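Local coordinates for 5' nucleotidase family protein (Staphylococcus aureus subsp. aureus, PDB 4Q7F) that belongs to the 5'-nucleotidase family, pairing a metal-binding calcineurin-like phosphoesterase domain with a C-terminal 5'-nucleotidase domain, at residues D412-D416 with E417-S421; G447-K450 with G451-V454. All coordinates share one frame; numbering follows the deposited sequence.

Interaction 1 (D412-D416 with E417-S421); sequences DVKND and EVSVS
Asp412 and Ser419 face each other as a hydrogen-bonded antiparallel pair, each backbone N-H used on the other's carbonyl. Asp412 N gives to Ser419 O at 2.9 Å, and Ser419 N gives the straighter bond to Asp412 O, with an angle of 173° at the hydrogen. That carbonyl oxygen also receives a weak second bond from Ser419 OG, whose chi1 of 54° turns the hydroxyl back over the strand 412-414. Two residues on, the pairing repeats: Lys414 N reaches Glu417 O at 2.9 Å, and Glu417 N returns to Lys414 O at 3.1 Å, the latter donor standing well above the carbonyl plane. Between these pairs Val413 and Val418 form a non-hydrogen-bonded pair; Val413 N makes a weak bond to Asp412 OD1, and Val413 CA touches Glu417 O through a C-H...O contact of 3.3 Å. On the face shared with Ser419, the extended Lys414 chain runs across the hydroxyl, its CG and CD against OG, until NZ gives a hydrogen bond to Val420 O at 3.0 Å, in the carbonyl plane. The lysine thus satisfies the carbonyl one residue past Ser419. Away from the turn, Asp412 CB packs on Ser421 CA, and Ser421 continues the backbone bonding to Tyr410. Asn415 and Asp416 occupy the corners of the turn. This is a beta hairpin with a two-residue loop, strands 411-414 and 417-420 joined by a type II' turn.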
loop_
_atom_site.group_PDB
_atom_site.type_symbol
_atom_site.label_atom_id
_atom_site.label_comp_id
_atom_site.label_asym_id
_atom_site.label_seq_id
_atom_site.Cartn_x
_atom_site.Cartn_y
_atom_site.Cartn_z
ATOM N N ASP A 412 -3.233 -3.500 23.178
ATOM C CA ASP A 412 -3.319 -4.705 23.977
ATOM C C ASP A 412 -2.480 -4.422 25.217
ATOM O O ASP A 412 -1.890 -3.358 25.332
ATOM C CB ASP A 412 -2.813 -5.935 23.227
ATOM C CG ASP A 412 -3.075 -7.224 23.989
ATOM O OD1 ASP A 412 -3.916 -7.218 24.937
ATOM O OD2 ASP A 412 -2.434 -8.244 23.660
ATOM N N VAL A 413 -2.472 -5.339 26.167
ATOM C CA VAL A 413 -1.681 -5.176 27.371
ATOM C C VAL A 413 -0.615 -6.268 27.417
ATOM O O VAL A 413 -0.923 -7.442 27.281
ATOM C CB VAL A 413 -2.562 -5.266 28.640
ATOM C CG1 VAL A 413 -1.710 -5.272 29.906
ATOM C CG2 VAL A 413 -3.569 -4.125 28.661
ATOM N N LYS A 414 0.637 -5.857 27.584
ATOM C CA LYS A 414 1.772 -6.781 27.725
ATOM C C LYS A 414 2.404 -6.417 29.041
ATOM O O LYS A 414 2.855 -5.281 29.229
ATOM C CB LYS A 414 2.760 -6.631 26.575
ATOM C CG LYS A 414 2.173 -7.029 25.234
ATOM C CD LYS A 414 3.112 -6.666 24.086
ATOM C CE LYS A 414 2.407 -6.743 22.740
ATOM N NZ LYS A 414 3.250 -6.169 21.649
ATOM N N ASN A 415 2.434 -7.391 29.952
ATOM C CA ASN A 415 2.886 -7.182 31.312
ATOM C C ASN A 415 1.772 -6.353 31.938
ATOM O O ASN A 415 0.604 -6.776 31.944
ATOM C CB ASN A 415 4.247 -6.475 31.390
ATOM C CG ASN A 415 5.347 -7.232 30.671
ATOM O OD1 ASN A 415 5.122 -7.842 29.625
ATOM N ND2 ASN A 415 6.557 -7.178 31.221
ATOM N N ASP A 416 2.108 -5.176 32.448
ATOM C CA ASP A 416 1.117 -4.289 33.008
ATOM C C ASP A 416 1.184 -2.983 32.234
ATOM O O ASP A 416 0.835 -1.925 32.753
ATOM C CB ASP A 416 1.395 -4.069 34.496
ATOM C CG ASP A 416 1.251 -5.340 35.307
ATOM O OD1 ASP A 416 0.460 -6.223 34.917
ATOM O OD2 ASP A 416 1.920 -5.449 36.345
ATOM N N GLU A 417 1.627 -3.072 30.983
ATOM C CA GLU A 417 1.772 -1.909 30.136
ATOM C C GLU A 417 0.923 -2.015 28.876
ATOM O O GLU A 417 0.758 -3.080 28.284
ATOM C CB GLU A 417 3.248 -1.711 29.735
ATOM C CG GLU A 417 4.192 -1.365 30.886
ATOM C CD GLU A 417 3.893 -0.013 31.531
ATOM O OE1 GLU A 417 3.105 0.776 30.972
ATOM O OE2 GLU A 417 4.454 0.271 32.608
ATOM N N VAL A 418 0.406 -0.874 28.468
ATOM C CA VAL A 418 -0.388 -0.777 27.275
ATOM C C VAL A 418 0.621 -0.886 26.147
ATOM O O VAL A 418 1.662 -0.260 26.196
ATOM C CB VAL A 418 -1.157 0.554 27.237
ATOM C CG1 VAL A 418 -1.803 0.797 25.880
ATOM C CG2 VAL A 418 -2.208 0.591 28.349
ATOM N N SER A 419 0.333 -1.729 25.171
ATOM C CA SER A 419 1.219 -1.907 24.022
ATOM C C SER A 419 0.375 -2.098 22.761
ATOM O O SER A 419 -0.832 -1.936 22.804
ATOM C CB SER A 419 2.112 -3.109 24.265
ATOM O OG SER A 419 1.304 -4.226 24.569
ATOM N N VAL A 420 1.012 -2.441 21.637
ATOM C CA VAL A 420 0.288 -2.655 20.400
ATOM C C VAL A 420 -0.115 -4.126 20.232
ATOM O O VAL A 420 0.648 -5.042 20.530
ATOM C CB VAL A 420 1.110 -2.195 19.186
ATOM C CG1 VAL A 420 0.286 -2.347 17.913
ATOM C CG2 VAL A 420 1.546 -0.749 19.369
ATOM N N SER A 421 -1.334 -4.335 19.760
ATOM C CA SER A 421 -1.867 -5.659 19.554
ATOM C C SER A 421 -1.153 -6.410 18.434
ATOM O O SER A 421 -0.766 -5.819 17.418
ATOM C CB SER A 421 -3.359 -5.558 19.229
ATOM O OG SER A 421 -3.868 -6.789 18.775
#

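Interaction 2 (G447-K450 with G451-V454); sequences GRPK and GQRV
The guanidinium of Arg453 has Lys450 CG over one face, 3.6 Å above the plane and centred on it, while the carbonyl oxygen of Arg448 sits at the edge. The edge contact is a hydrogen bond: Arg453 NE gives to Arg448 O at 2.9 Å with an angle of 170° at the hydrogen, and the oxygen lies almost exactly in the guanidinium plane. Approach nearly along the C=O axis makes this a straight bond from both ends, and it fixes how the flat group is turned. Extended from CG to NE, the arginine runs back along the carbonyls of Arg448 and Pro449, its CG touching both oxygens. The Lys450 and Arg453 chains run alongside each other in the same direction, but their charged ends stay apart, with Lys450 NZ 5.4 Å from Arg453 NH2. Each finds its own partner: Lys450 NZ makes a salt bridge to Asp423, and Arg453 NH1 bonds to the backbone oxygens of Ala408 and Phe411. Gln452 crosses Pro449 at a slant, its CG 4.0 Å from the ring CD; chi1 of 64° swings that CG in over the backbone, near Pro449 O as well. Gln452 N closes the turn on Pro449 O at 3.1 Å. Two waters bridge the segments: one accepts from Arg448 NH1 and donates to Gln452 O, the other accepts from Gln452 NE2 and donates to Lys450 O. Gly451, with a positive phi of 90°, takes the third position of the turn. The arrangement is a type II beta turn with glycine at its third residue, in the loop between strands 441-445 and 454-459 of the C-terminal domain.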
loop_
_atom_site.group_PDB
_atom_site.type_symbol
_atom_site.label_atom_id
_atom_site.label_comp_id
_atom_site.label_asym_id
_atom_site.label_seq_id
_atom_site.Cartn_x
_atom_site.Cartn_y
_atom_site.Cartn_z
ATOM N N GLY A 447 -7.729 -3.069 28.962
ATOM C CA GLY A 447 -7.963 -4.333 29.663
ATOM C C GLY A 447 -9.365 -4.908 29.449
ATOM O O GLY A 447 -9.625 -6.045 29.817
ATOM N N ARG A 448 -10.275 -4.125 28.865
ATOM C CA ARG A 448 -11.661 -4.580 28.646
ATOM C C ARG A 448 -11.817 -5.221 27.275
ATOM O O ARG A 448 -11.014 -4.950 26.389
ATOM C CB ARG A 448 -12.609 -3.404 28.828
ATOM C CG ARG A 448 -12.510 -2.831 30.246
ATOM C CD ARG A 448 -13.339 -1.591 30.425
ATOM N NE ARG A 448 -13.090 -0.996 31.730
ATOM C CZ ARG A 448 -13.747 0.051 32.220
ATOM N NH1 ARG A 448 -14.723 0.637 31.510
ATOM N NH2 ARG A 448 -13.439 0.503 33.429
ATOM N N PRO A 449 -12.855 -6.057 27.082
ATOM C CA PRO A 449 -12.975 -6.728 25.796
ATOM C C PRO A 449 -13.124 -5.762 24.642
ATOM O O PRO A 449 -13.691 -4.675 24.801
ATOM C CB PRO A 449 -14.234 -7.580 25.958
ATOM C CG PRO A 449 -14.309 -7.842 27.422
ATOM C CD PRO A 449 -13.830 -6.570 28.061
ATOM N N LYS A 450 -12.588 -6.150 23.493
ATOM C CA LYS A 450 -12.680 -5.337 22.296
ATOM C C LYS A 450 -14.142 -5.043 22.016
ATOM O O LYS A 450 -14.997 -5.907 22.225
ATOM C CB LYS A 450 -12.027 -6.055 21.087
ATOM C CG LYS A 450 -10.535 -6.236 21.255
ATOM C CD LYS A 450 -9.859 -6.826 20.003
ATOM C CE LYS A 450 -8.341 -6.876 20.167
ATOM N NZ LYS A 450 -7.641 -7.369 18.934
ATOM N N GLY A 451 -14.429 -3.824 21.561
ATOM C CA GLY A 451 -15.798 -3.427 21.303
ATOM C C GLY A 451 -16.490 -2.776 22.525
ATOM O O GLY A 451 -17.589 -2.232 22.397
ATOM N N GLN A 452 -15.892 -2.845 23.714
ATOM C CA GLN A 452 -16.480 -2.171 24.868
ATOM C C GLN A 452 -15.433 -1.479 25.733
ATOM O O GLN A 452 -15.578 -1.350 26.948
ATOM C CB GLN A 452 -17.351 -3.119 25.680
ATOM C CG GLN A 452 -16.641 -4.276 26.321
ATOM C CD GLN A 452 -17.624 -5.254 26.906
ATOM O OE1 GLN A 452 -17.875 -5.261 28.113
ATOM N NE2 GLN A 452 -18.252 -6.034 26.044
ATOM N N ARG A 453 -14.438 -0.940 25.055
ATOM C CA ARG A 453 -13.308 -0.279 25.673
ATOM C C ARG A 453 -13.421 1.228 25.729
ATOM O O ARG A 453 -12.597 1.852 26.388
ATOM C CB ARG A 453 -12.022 -0.580 24.850
ATOM C CG ARG A 453 -11.582 -2.037 24.826
ATOM C CD ARG A 453 -10.325 -2.244 23.973
ATOM N NE ARG A 453 -9.721 -3.561 24.215
ATOM C CZ ARG A 453 -8.653 -4.039 23.581
ATOM N NH1 ARG A 453 -8.035 -3.318 22.674
ATOM N NH2 ARG A 453 -8.181 -5.232 23.896
ATOM N N VAL A 454 -14.358 1.818 24.984
ATOM C CA VAL A 454 -14.467 3.276 24.921
ATOM C C VAL A 454 -15.474 3.780 25.974
ATOM O O VAL A 454 -16.568 3.307 26.020
ATOM C CB VAL A 454 -14.880 3.745 23.534
ATOM C CG1 VAL A 454 -15.010 5.265 23.493
ATOM C CG2 VAL A 454 -13.868 3.283 22.485
HETATM O O HOH W 1 -15.058 0.757 28.808
HETATM O O HOH W 2 -17.576 -6.077 23.356
#

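Interactions 1 and 2 follow one another along the chain, the hairpin 412-421 first and the loop 447-454 later, with centres about 13 Å apart on the surface of the C-terminal domain. They touch where Ser421 meets Lys450: Ser421 OG is 3.8 Å from Lys450 NZ, a packing contact. Val446, just before that loop, is shared as well, for both Val413 of the hairpin and Arg453 lie against it. The Phe411 carbonyl that holds Arg453 belongs to the hairpin's first strand, so the two are joined there too. Neither interaction contributes a residue to the manganese or magnesium sites or to the pocket of the bound ligand; that pocket does draw Phe432 from the chain between them.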